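Local coordinates for protein malate oxidoreductase (Thermotoga maritima, PDB 1VL6) that probably catalyses the NAD-dependent oxidative decarboxylation of malate to pyruvate and carbon dioxide, at residues 119-129 / 147-158; 132-143 / 159-167. All coordinates share one frame; numbering follows the deposited sequence.

Contact 1 of 2, residues 119-129 / 147-158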
loop_
_atom_site.group_PDB
_atom_site.type_symbol
_atom_site.label_atom_id
_atom_site.label_comp_id
_atom_site.label_asym_id
_atom_site.label_seq_id
_atom_site.Cartn_x
_atom_site.Cartn_y
_atom_site.Cartn_z
ATOM N N SER A 119 21.971 -10.710 24.461
ATOM C CA SER A 119 23.170 -10.128 23.960
ATOM C C SER A 119 24.452 -10.992 24.081
ATOM O O SER A 119 25.491 -10.596 23.532
ATOM C CB SER A 119 23.306 -8.740 24.567
ATOM O OG SER A 119 23.724 -8.877 25.897
ATOM N N GLU A 120 24.386 -12.175 24.714
ATOM C CA GLU A 120 25.516 -13.131 24.638
ATOM C C GLU A 120 25.647 -13.599 23.200
ATOM O O GLU A 120 24.647 -13.909 22.557
ATOM C CB GLU A 120 25.312 -14.345 25.518
ATOM C CG GLU A 120 25.795 -14.150 26.939
ATOM C CD GLU A 120 25.074 -15.082 27.890
ATOM O OE1 GLU A 120 25.496 -16.248 28.009
ATOM O OE2 GLU A 120 24.062 -14.654 28.488
ATOM N N GLU A 121 26.871 -13.642 22.695
ATOM C CA GLU A 121 27.075 -13.929 21.270
ATOM C C GLU A 121 26.556 -15.327 20.845
ATOM O O GLU A 121 25.862 -15.429 19.847
ATOM C CB GLU A 121 28.529 -13.656 20.826
ATOM C CG GLU A 121 29.549 -14.570 21.486
ATOM C CD GLU A 121 30.983 -14.104 21.319
ATOM O OE1 GLU A 121 31.419 -13.151 22.001
ATOM O OE2 GLU A 121 31.687 -14.715 20.508
ATOM N N GLU A 122 26.842 -16.384 21.595
ATOM C CA GLU A 122 26.424 -17.719 21.140
ATOM C C GLU A 122 24.915 -17.783 21.073
ATOM O O GLU A 122 24.353 -18.417 20.191
ATOM C CB GLU A 122 26.931 -18.867 22.020
ATOM C CG GLU A 122 28.443 -18.967 22.190
ATOM C CD GLU A 122 29.204 -19.236 20.895
ATOM O OE1 GLU A 122 28.745 -19.980 19.985
ATOM O OE2 GLU A 122 30.313 -18.677 20.801
ATOM N N LYS A 123 24.260 -17.107 22.005
ATOM C CA LYS A 123 22.816 -17.096 22.038
ATOM C C LYS A 123 22.195 -16.342 20.875
ATOM O O LYS A 123 21.266 -16.861 20.221
ATOM C CB LYS A 123 22.368 -16.585 23.386
ATOM C CG LYS A 123 22.735 -17.614 24.465
ATOM C CD LYS A 123 22.128 -17.307 25.802
ATOM C CE LYS A 123 22.795 -18.146 26.891
ATOM N NZ LYS A 123 22.244 -17.838 28.228
ATOM N N ILE A 124 22.750 -15.168 20.554
ATOM C CA ILE A 124 22.328 -14.431 19.363
ATOM C C ILE A 124 22.483 -15.363 18.152
ATOM O O ILE A 124 21.573 -15.503 17.324
ATOM C CB ILE A 124 23.212 -13.134 19.149
ATOM C CG1 ILE A 124 22.859 -12.034 20.128
ATOM C CG2 ILE A 124 23.116 -12.571 17.697
ATOM C CD1 ILE A 124 23.969 -11.101 20.350
ATOM N N ILE A 125 23.641 -16.008 18.049
ATOM C CA ILE A 125 23.913 -16.869 16.880
ATOM C C ILE A 125 22.806 -17.927 16.724
ATOM O O ILE A 125 22.225 -18.093 15.646
ATOM C CB ILE A 125 25.301 -17.547 16.988
ATOM C CG1 ILE A 125 26.385 -16.516 16.796
ATOM C CG2 ILE A 125 25.480 -18.615 15.922
ATOM C CD1 ILE A 125 27.743 -17.032 17.089
ATOM N N SER A 126 22.489 -18.615 17.807
ATOM C CA SER A 126 21.505 -19.662 17.672
ATOM C C SER A 126 20.113 -19.117 17.422
ATOM O O SER A 126 19.311 -19.798 16.790
ATOM C CB SER A 126 21.499 -20.630 18.859
ATOM O OG SER A 126 21.480 -19.963 20.088
ATOM N N ILE A 127 19.802 -17.917 17.929
ATOM C CA ILE A 127 18.495 -17.329 17.655
ATOM C C ILE A 127 18.390 -17.019 16.162
ATOM O O ILE A 127 17.437 -17.330 15.495
ATOM C CB ILE A 127 18.216 -16.057 18.509
ATOM C CG1 ILE A 127 18.081 -16.387 19.987
ATOM C CG2 ILE A 127 16.895 -15.392 18.087
ATOM C CD1 ILE A 127 18.311 -15.180 20.860
ATOM N N VAL A 128 19.396 -16.401 15.613
ATOM C CA VAL A 128 19.262 -15.998 14.243
ATOM C C VAL A 128 19.236 -17.216 13.311
ATOM O O VAL A 128 18.483 -17.223 12.331
ATOM C CB VAL A 128 20.350 -15.045 13.916
ATOM C CG1 VAL A 128 20.295 -14.645 12.451
ATOM C CG2 VAL A 128 20.255 -13.854 14.864
ATOM N N LYS A 129 20.041 -18.236 13.604
ATOM C CA LYS A 129 19.992 -19.473 12.813
ATOM C C LYS A 129 18.600 -20.051 12.759
ATOM O O LYS A 129 18.182 -20.552 11.729
ATOM C CB LYS A 129 20.909 -20.534 13.379
ATOM C CG LYS A 129 22.362 -20.410 12.928
ATOM C CD LYS A 129 23.308 -21.067 13.928
ATOM C CE LYS A 129 23.121 -22.583 14.053
ATOM N NZ LYS A 129 24.133 -23.288 13.195
ATOM N N LYS A 147 32.235 -8.640 19.519
ATOM C CA LYS A 147 31.388 -9.811 19.345
ATOM C C LYS A 147 30.811 -9.926 17.930
ATOM O O LYS A 147 30.549 -11.030 17.458
ATOM C CB LYS A 147 30.299 -9.904 20.422
ATOM C CG LYS A 147 29.035 -9.136 20.153
ATOM C CD LYS A 147 28.180 -8.983 21.419
ATOM C CE LYS A 147 26.879 -8.181 21.161
ATOM N NZ LYS A 147 26.098 -7.985 22.461
ATOM N N CYS A 148 30.635 -8.813 17.233
ATOM C CA CYS A 148 30.042 -8.879 15.912
ATOM C C CYS A 148 30.971 -9.578 14.899
ATOM O O CYS A 148 30.562 -9.991 13.834
ATOM C CB CYS A 148 29.703 -7.459 15.428
ATOM S SG CYS A 148 31.188 -6.484 15.296
ATOM N N PHE A 149 32.239 -9.680 15.193
ATOM C CA PHE A 149 33.096 -10.343 14.237
ATOM C C PHE A 149 32.731 -11.825 14.153
ATOM O O PHE A 149 32.456 -12.365 13.075
ATOM C CB PHE A 149 34.564 -10.172 14.642
ATOM C CG PHE A 149 35.054 -8.732 14.594
ATOM C CD1 PHE A 149 34.931 -7.986 13.451
ATOM C CD2 PHE A 149 35.643 -8.143 15.701
ATOM C CE1 PHE A 149 35.391 -6.671 13.410
ATOM C CE2 PHE A 149 36.117 -6.831 15.660
ATOM C CZ PHE A 149 35.999 -6.103 14.525
ATOM N N ARG A 150 32.698 -12.462 15.319
ATOM C CA ARG A 150 32.379 -13.886 15.433
ATOM C C ARG A 150 30.948 -14.107 14.955
ATOM O O ARG A 150 30.682 -15.095 14.250
ATOM C CB ARG A 150 32.525 -14.379 16.885
ATOM C CG ARG A 150 33.665 -15.379 17.194
ATOM C CD ARG A 150 33.937 -15.632 18.752
ATOM N NE ARG A 150 34.949 -14.729 19.364
ATOM C CZ ARG A 150 34.730 -13.505 19.958
ATOM N NH1 ARG A 150 33.522 -12.949 20.058
ATOM N NH2 ARG A 150 35.757 -12.813 20.462
ATOM N N ILE A 151 30.039 -13.184 15.306
ATOM C CA ILE A 151 28.640 -13.378 14.942
ATOM C C ILE A 151 28.463 -13.393 13.417
ATOM O O ILE A 151 27.835 -14.296 12.852
ATOM C CB ILE A 151 27.744 -12.334 15.607
ATOM C CG1 ILE A 151 27.739 -12.551 17.121
ATOM C CG2 ILE A 151 26.311 -12.434 15.074
ATOM C CD1 ILE A 151 26.973 -11.504 17.883
ATOM N N LEU A 152 29.036 -12.415 12.738
ATOM C CA LEU A 152 28.963 -12.407 11.284
ATOM C C LEU A 152 29.559 -13.665 10.660
ATOM O O LEU A 152 28.975 -14.260 9.805
ATOM C CB LEU A 152 29.659 -11.184 10.704
ATOM C CG LEU A 152 29.633 -11.096 9.179
ATOM C CD1 LEU A 152 28.176 -11.035 8.753
ATOM C CD2 LEU A 152 30.412 -9.871 8.700
ATOM N N GLN A 153 30.750 -14.035 11.092
ATOM C CA GLN A 153 31.464 -15.114 10.481
ATOM C C GLN A 153 30.691 -16.409 10.652
ATOM O O GLN A 153 30.518 -17.165 9.694
ATOM C CB GLN A 153 32.841 -15.226 11.088
ATOM C CG GLN A 153 33.734 -16.291 10.428
ATOM C CD GLN A 153 34.441 -17.165 11.469
ATOM O OE1 GLN A 153 33.810 -18.041 12.123
ATOM N NE2 GLN A 153 35.744 -16.929 11.639
ATOM N N ARG A 154 30.211 -16.654 11.869
ATOM C CA ARG A 154 29.532 -17.909 12.142
ATOM C C ARG A 154 28.242 -18.017 11.340
ATOM O O ARG A 154 27.963 -19.055 10.753
ATOM C CB ARG A 154 29.234 -18.070 13.623
ATOM C CG ARG A 154 30.454 -18.240 14.499
ATOM C CD ARG A 154 30.915 -19.658 14.719
ATOM N NE ARG A 154 29.834 -20.456 15.280
ATOM C CZ ARG A 154 29.524 -20.505 16.580
ATOM N NH1 ARG A 154 30.218 -19.838 17.489
ATOM N NH2 ARG A 154 28.493 -21.222 16.968
ATOM N N LEU A 155 27.461 -16.954 11.324
ATOM C CA LEU A 155 26.170 -17.001 10.678
ATOM C C LEU A 155 26.352 -17.131 9.181
ATOM O O LEU A 155 25.634 -17.905 8.517
ATOM C CB LEU A 155 25.333 -15.763 11.029
ATOM C CG LEU A 155 24.938 -15.681 12.513
ATOM C CD1 LEU A 155 24.276 -14.353 12.842
ATOM C CD2 LEU A 155 24.034 -16.810 12.930
ATOM N N SER A 156 27.295 -16.387 8.617
ATOM C CA SER A 156 27.476 -16.484 7.166
ATOM C C SER A 156 28.014 -17.855 6.810
ATOM O O SER A 156 27.625 -18.402 5.776
ATOM C CB SER A 156 28.318 -15.363 6.576
ATOM O OG SER A 156 29.266 -14.907 7.511
ATOM N N GLU A 157 28.846 -18.447 7.674
ATOM C CA GLU A 157 29.360 -19.802 7.434
ATOM C C GLU A 157 28.262 -20.858 7.554
ATOM O O GLU A 157 28.223 -21.813 6.770
ATOM C CB GLU A 157 30.425 -20.171 8.445
ATOM C CG GLU A 157 31.881 -20.002 8.015
ATOM C CD GLU A 157 32.904 -19.991 9.204
ATOM O OE1 GLU A 157 32.582 -20.483 10.364
ATOM O OE2 GLU A 157 34.044 -19.450 8.971
ATOM N N GLU A 158 27.381 -20.694 8.544
ATOM C CA GLU A 158 26.439 -21.738 8.919
ATOM C C GLU A 158 25.041 -21.611 8.315
ATOM O O GLU A 158 24.267 -22.566 8.336
ATOM C CB GLU A 158 26.348 -21.822 10.435
ATOM C CG GLU A 158 27.650 -22.258 11.080
ATOM C CD GLU A 158 27.652 -22.169 12.591
ATOM O OE1 GLU A 158 26.566 -22.164 13.202
ATOM O OE2 GLU A 158 28.769 -22.108 13.161
#

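Contact 2 of 2, residues 132-143 / 159-167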
loop_
_atom_site.group_PDB
_atom_site.type_symbol
_atom_site.label_atom_id
_atom_site.label_comp_id
_atom_site.label_asym_id
_atom_site.label_seq_id
_atom_site.Cartn_x
_atom_site.Cartn_y
_atom_site.Cartn_z
ATOM N N GLU A 132 16.101 -18.904 10.018
ATOM C CA GLU A 132 16.377 -19.076 8.600
ATOM C C GLU A 132 15.162 -19.374 7.716
ATOM O O GLU A 132 15.094 -18.843 6.612
ATOM C CB GLU A 132 17.425 -20.149 8.362
ATOM C CG GLU A 132 17.874 -20.176 6.901
ATOM C CD GLU A 132 19.133 -20.937 6.650
ATOM O OE1 GLU A 132 19.934 -21.104 7.589
ATOM O OE2 GLU A 132 19.314 -21.343 5.493
ATOM N N PRO A 133 14.224 -20.220 8.156
ATOM C CA PRO A 133 13.067 -20.536 7.329
ATOM C C PRO A 133 12.168 -19.365 7.040
ATOM O O PRO A 133 11.383 -19.417 6.098
ATOM C CB PRO A 133 12.297 -21.596 8.165
ATOM C CG PRO A 133 13.290 -22.141 9.075
ATOM C CD PRO A 133 14.169 -20.972 9.425
ATOM N N SER A 134 12.270 -18.313 7.843
ATOM C CA SER A 134 11.342 -17.182 7.733
ATOM C C SER A 134 11.832 -16.023 6.863
ATOM O O SER A 134 11.056 -15.084 6.583
ATOM C CB SER A 134 10.993 -16.693 9.150
ATOM O OG SER A 134 10.450 -17.779 9.911
ATOM N N PHE A 135 13.091 -16.091 6.413
ATOM C CA PHE A 135 13.695 -14.983 5.659
ATOM C C PHE A 135 14.522 -15.419 4.491
ATOM O O PHE A 135 15.058 -16.510 4.467
ATOM C CB PHE A 135 14.558 -14.143 6.575
ATOM C CG PHE A 135 13.797 -13.551 7.709
ATOM C CD1 PHE A 135 13.002 -12.465 7.512
ATOM C CD2 PHE A 135 13.844 -14.128 8.972
ATOM C CE1 PHE A 135 12.286 -11.944 8.567
ATOM C CE2 PHE A 135 13.136 -13.616 10.012
ATOM C CZ PHE A 135 12.337 -12.536 9.803
ATOM N N GLY A 136 14.635 -14.527 3.519
ATOM C CA GLY A 136 15.556 -14.716 2.381
ATOM C C GLY A 136 16.947 -14.205 2.626
ATOM O O GLY A 136 17.854 -14.510 1.856
ATOM N N GLY A 137 17.099 -13.412 3.695
ATOM C CA GLY A 137 18.366 -12.720 4.021
ATOM C C GLY A 137 18.380 -12.175 5.432
ATOM O O GLY A 137 17.333 -11.945 6.017
ATOM N N ILE A 138 19.567 -12.008 6.000
ATOM C CA ILE A 138 19.733 -11.429 7.319
ATOM C C ILE A 138 20.611 -10.191 7.246
ATOM O O ILE A 138 21.740 -10.256 6.756
ATOM C CB ILE A 138 20.422 -12.421 8.226
ATOM C CG1 ILE A 138 19.681 -13.766 8.242
ATOM C CG2 ILE A 138 20.564 -11.842 9.607
ATOM C CD1 ILE A 138 18.444 -13.815 9.147
ATOM N N ASN A 139 20.120 -9.076 7.776
ATOM C CA ASN A 139 20.915 -7.887 7.914
ATOM C C ASN A 139 21.207 -7.642 9.377
ATOM O O ASN A 139 20.340 -7.197 10.128
ATOM C CB ASN A 139 20.190 -6.689 7.320
ATOM C CG ASN A 139 20.965 -5.377 7.502
ATOM O OD1 ASN A 139 20.345 -4.343 7.678
ATOM N ND2 ASN A 139 22.303 -5.425 7.477
ATOM N N LEU A 140 22.420 -7.952 9.791
ATOM C CA LEU A 140 22.874 -7.656 11.156
ATOM C C LEU A 140 23.151 -6.173 11.199
ATOM O O LEU A 140 23.744 -5.631 10.252
ATOM C CB LEU A 140 24.167 -8.446 11.507
ATOM C CG LEU A 140 24.018 -9.960 11.556
ATOM C CD1 LEU A 140 25.333 -10.612 11.571
ATOM C CD2 LEU A 140 23.229 -10.370 12.780
ATOM N N GLU A 141 22.714 -5.522 12.272
ATOM C CA GLU A 141 22.834 -4.089 12.374
ATOM C C GLU A 141 23.040 -3.670 13.824
ATOM O O GLU A 141 22.347 -4.171 14.723
ATOM C CB GLU A 141 21.584 -3.458 11.783
ATOM C CG GLU A 141 21.615 -1.939 11.750
ATOM C CD GLU A 141 22.407 -1.336 10.605
ATOM O OE1 GLU A 141 22.334 -1.858 9.493
ATOM O OE2 GLU A 141 23.086 -0.321 10.839
ATOM N N ASP A 142 24.011 -2.783 14.056
ATOM C CA ASP A 142 24.192 -2.106 15.367
ATOM C C ASP A 142 24.409 -3.102 16.485
ATOM O O ASP A 142 23.764 -3.037 17.569
ATOM C CB ASP A 142 23.007 -1.143 15.663
ATOM C CG ASP A 142 23.020 0.104 14.759
ATOM O OD1 ASP A 142 23.911 0.217 13.884
ATOM O OD2 ASP A 142 22.192 1.033 14.862
ATOM N N ILE A 143 25.314 -4.035 16.197
ATOM C CA ILE A 143 25.792 -5.038 17.166
ATOM C C ILE A 143 27.243 -4.749 17.389
ATOM O O ILE A 143 28.025 -4.678 16.432
ATOM C CB ILE A 143 25.631 -6.487 16.616
ATOM C CG1 ILE A 143 24.150 -6.804 16.394
ATOM C CG2 ILE A 143 26.258 -7.503 17.554
ATOM C CD1 ILE A 143 23.908 -8.033 15.546
HETATM N N MSE A 159 24.682 -20.441 7.810
HETATM C CA MSE A 159 23.354 -20.271 7.233
HETATM C C MSE A 159 23.418 -20.357 5.727
HETATM O O MSE A 159 24.461 -20.242 5.130
HETATM C CB MSE A 159 22.729 -18.946 7.668
HETATM C CG MSE A 159 22.510 -18.832 9.203
HETATM SE SE MSE A 159 21.622 -17.156 9.735
HETATM C CE MSE A 159 19.905 -17.649 9.042
ATOM N N ASN A 160 22.277 -20.612 5.124
ATOM C CA ASN A 160 22.183 -20.750 3.682
ATOM C C ASN A 160 21.352 -19.677 3.073
ATOM O O ASN A 160 20.741 -19.895 2.066
ATOM C CB ASN A 160 21.550 -22.083 3.342
ATOM C CG ASN A 160 22.516 -23.207 3.471
ATOM O OD1 ASN A 160 22.379 -24.054 4.348
ATOM N ND2 ASN A 160 23.539 -23.198 2.638
ATOM N N ILE A 161 21.257 -18.564 3.767
ATOM C CA ILE A 161 20.773 -17.354 3.205
ATOM C C ILE A 161 21.872 -16.355 3.496
ATOM O O ILE A 161 22.636 -16.579 4.414
ATOM C CB ILE A 161 19.460 -16.905 3.844
ATOM C CG1 ILE A 161 19.552 -16.805 5.389
ATOM C CG2 ILE A 161 18.405 -17.800 3.459
ATOM C CD1 ILE A 161 18.289 -16.181 6.068
ATOM N N PRO A 162 22.001 -15.305 2.701
ATOM C CA PRO A 162 23.081 -14.368 2.893
ATOM C C PRO A 162 22.917 -13.646 4.225
ATOM O O PRO A 162 21.778 -13.447 4.694
ATOM C CB PRO A 162 22.930 -13.386 1.696
ATOM C CG PRO A 162 21.493 -13.473 1.303
ATOM C CD PRO A 162 21.174 -14.951 1.538
ATOM N N VAL A 163 24.051 -13.309 4.835
ATOM C CA VAL A 163 24.081 -12.536 6.042
ATOM C C VAL A 163 25.067 -11.423 5.818
ATOM O O VAL A 163 26.187 -11.669 5.413
ATOM C CB VAL A 163 24.603 -13.363 7.185
ATOM C CG1 VAL A 163 24.553 -12.577 8.489
ATOM C CG2 VAL A 163 23.850 -14.704 7.294
ATOM N N PHE A 164 24.625 -10.204 6.110
ATOM C CA PHE A 164 25.352 -8.987 5.839
ATOM C C PHE A 164 25.278 -8.152 7.106
ATOM O O PHE A 164 24.195 -8.053 7.684
ATOM C CB PHE A 164 24.621 -8.260 4.723
ATOM C CG PHE A 164 25.245 -6.954 4.291
ATOM C CD1 PHE A 164 26.449 -6.932 3.590
ATOM C CD2 PHE A 164 24.602 -5.758 4.522
ATOM C CE1 PHE A 164 27.004 -5.732 3.169
ATOM C CE2 PHE A 164 25.150 -4.537 4.095
ATOM C CZ PHE A 164 26.356 -4.530 3.418
ATOM N N HIS A 165 26.400 -7.570 7.538
ATOM C CA HIS A 165 26.407 -6.556 8.629
ATOM C C HIS A 165 26.920 -5.209 8.116
ATOM O O HIS A 165 28.108 -5.075 7.796
ATOM C CB HIS A 165 27.271 -7.035 9.790
ATOM C CG HIS A 165 27.289 -6.115 10.964
ATOM N ND1 HIS A 165 28.273 -6.174 11.922
ATOM C CD2 HIS A 165 26.457 -5.120 11.344
ATOM C CE1 HIS A 165 28.040 -5.259 12.848
ATOM N NE2 HIS A 165 26.950 -4.595 12.514
ATOM N N ASP A 166 26.021 -4.239 7.994
ATOM C CA ASP A 166 26.382 -2.922 7.476
ATOM C C ASP A 166 27.670 -2.335 7.950
ATOM O O ASP A 166 28.509 -1.949 7.158
ATOM C CB ASP A 166 25.372 -1.874 7.894
ATOM C CG ASP A 166 24.263 -1.810 6.989
ATOM O OD1 ASP A 166 23.318 -2.614 7.132
ATOM O OD2 ASP A 166 24.341 -0.976 6.054
ATOM N N ASP A 167 27.756 -2.166 9.256
ATOM C CA ASP A 167 28.838 -1.405 9.856
ATOM C C ASP A 167 30.180 -2.004 9.552
ATOM O O ASP A 167 31.186 -1.314 9.582
ATOM C CB ASP A 167 28.640 -1.337 11.370
ATOM C CG ASP A 167 27.342 -0.614 11.736
ATOM O OD1 ASP A 167 27.443 0.638 11.554
ATOM O OD2 ASP A 167 26.225 -1.195 12.083
HETATM O O HOH W 1 27.216 -2.652 14.424
#

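Contact 1 of 2, residues 119-129 / 147-158
I125 and L155 meet at the middle of a roughly parallel pair of neighbouring helices, 121-129 and 147-158, which lie side by side over one face of the parallel sheet in the alpha/beta fold of the malic enzyme N-terminal domain. Their axes approach to 9.8 Å at a signed crossing angle of -30°. I125 CG2 lies 3.8 Å from L155 CD2, and the other methyl of L155, CD1, reaches the side of V128. One turn earlier, the tip of I151 meets that of I124, CD1 to CD1 at 3.9 Å, and E121 CB rests against CG1 and CD1 of I151. L155 and I151 also pack against L140, and V128 against I138, so this apolar layer continues into strand 137-140.

Charged groups border the layer. E121 CG sits between the backbone N and the carbonyl carbon (chi1 65°), and the extended remainder carries OE2 to R150 NH1 in a salt bridge whose hydrogen bond is weak; R150 NH2 has a second partner in E239. At the N-terminal end, K147 NZ donates to a lone pair of S119 O (2.9 Å), in the carbonyl plane, and also forms a salt bridge with D77.

Along one flank, E122, R154, E158 and K129 form a salt-bridge network. I125 CD1 lies over one face of the R154 guanidinium, 3.8 Å above its plane. At the edge, NH1 and NH2 both grip E122 OE1, the carboxylate lying only 20° from coplanar. R154 NE turns to E158 OE2, which positions that carboxylate for its second partner: K129 NZ meets E158 OE1 on the anti side but tilted out of the carboxylate plane, at 2.7 Å.

Contact 2 of 2, residues 132-143 / 159-167
E132 reaches across to the turn at 159-161, its CG anti to the backbone N (chi1 -171°) and the rest of the chain extended. Its CB meets the terminal methyl CE of M159, a selenomethionine, at 3.6 Å. CG touches both that methyl and I161 CG1, and OE1 rests beside M159 CB. At the tip, OE2 accepts the N160 backbone N-H (3.1 Å) from above the carboxylate plane, with a weaker bond from the same N-H to OE1. A valine in its place would probably leave the N160 amide without this acceptor and thin the contact with M159 CB, which OE1 now touches. I161 CD1 continues the apolar cluster, touching I138 CG1 at 3.5 Å.

Beyond the turn, strands 137-140 and 163-165 pair in parallel, the two ends of a beta-alpha-beta crossover whose helix is 147-158. I138 N donates to P162 O, F164 N to I138 O, and L140 N to F164 O. On the face carrying I138, L140 and V163, L140 CD1 packs on V163 CG1. On the other, the N139 amide ties the neighbouring strand to the start of helix 166-186: ND2 gives one N-H to F164 O, from above the carbonyl plane, and the other to D166 OD1 (3.0 Å), nearly along its C-O axis. K99 joins this cluster, contacting N139 OD1, D166 OD1 and E141 OE1.

Past the strand ends E141, D142 and D167 gather their carboxylates in a way consistent with the divalent-metal site of malic enzymes, with D166 beside them paired to K99. Next to them a water lies in the plane of the H165 ring, 2.7 Å from NE2, while Q168 bonds to ND1 of that ring. The same water donates to I143 O and, at 2.9 Å, to D167 OD2.

Overall arrangement
Following the chain, helix 121-130 leads through the short turn at 132-136 into strand 137-140, then helix 147-158 and strand 163-165. Contact 1 closes the loop holding strand 137-140 by setting the second helix beside the first; contact 2 closes the loop holding helix 147-158 by pairing the two strands. Because the segments alternate in sequence, the two closures cross. Their centres lie 10 Å apart, and they meet directly: V128 O touches M159 CE, and C148 CB packs against CE1 of H165. The helix layer of contact 1 is thereby joined to the sheet of contact 2, and both contacts also touch the second subunit.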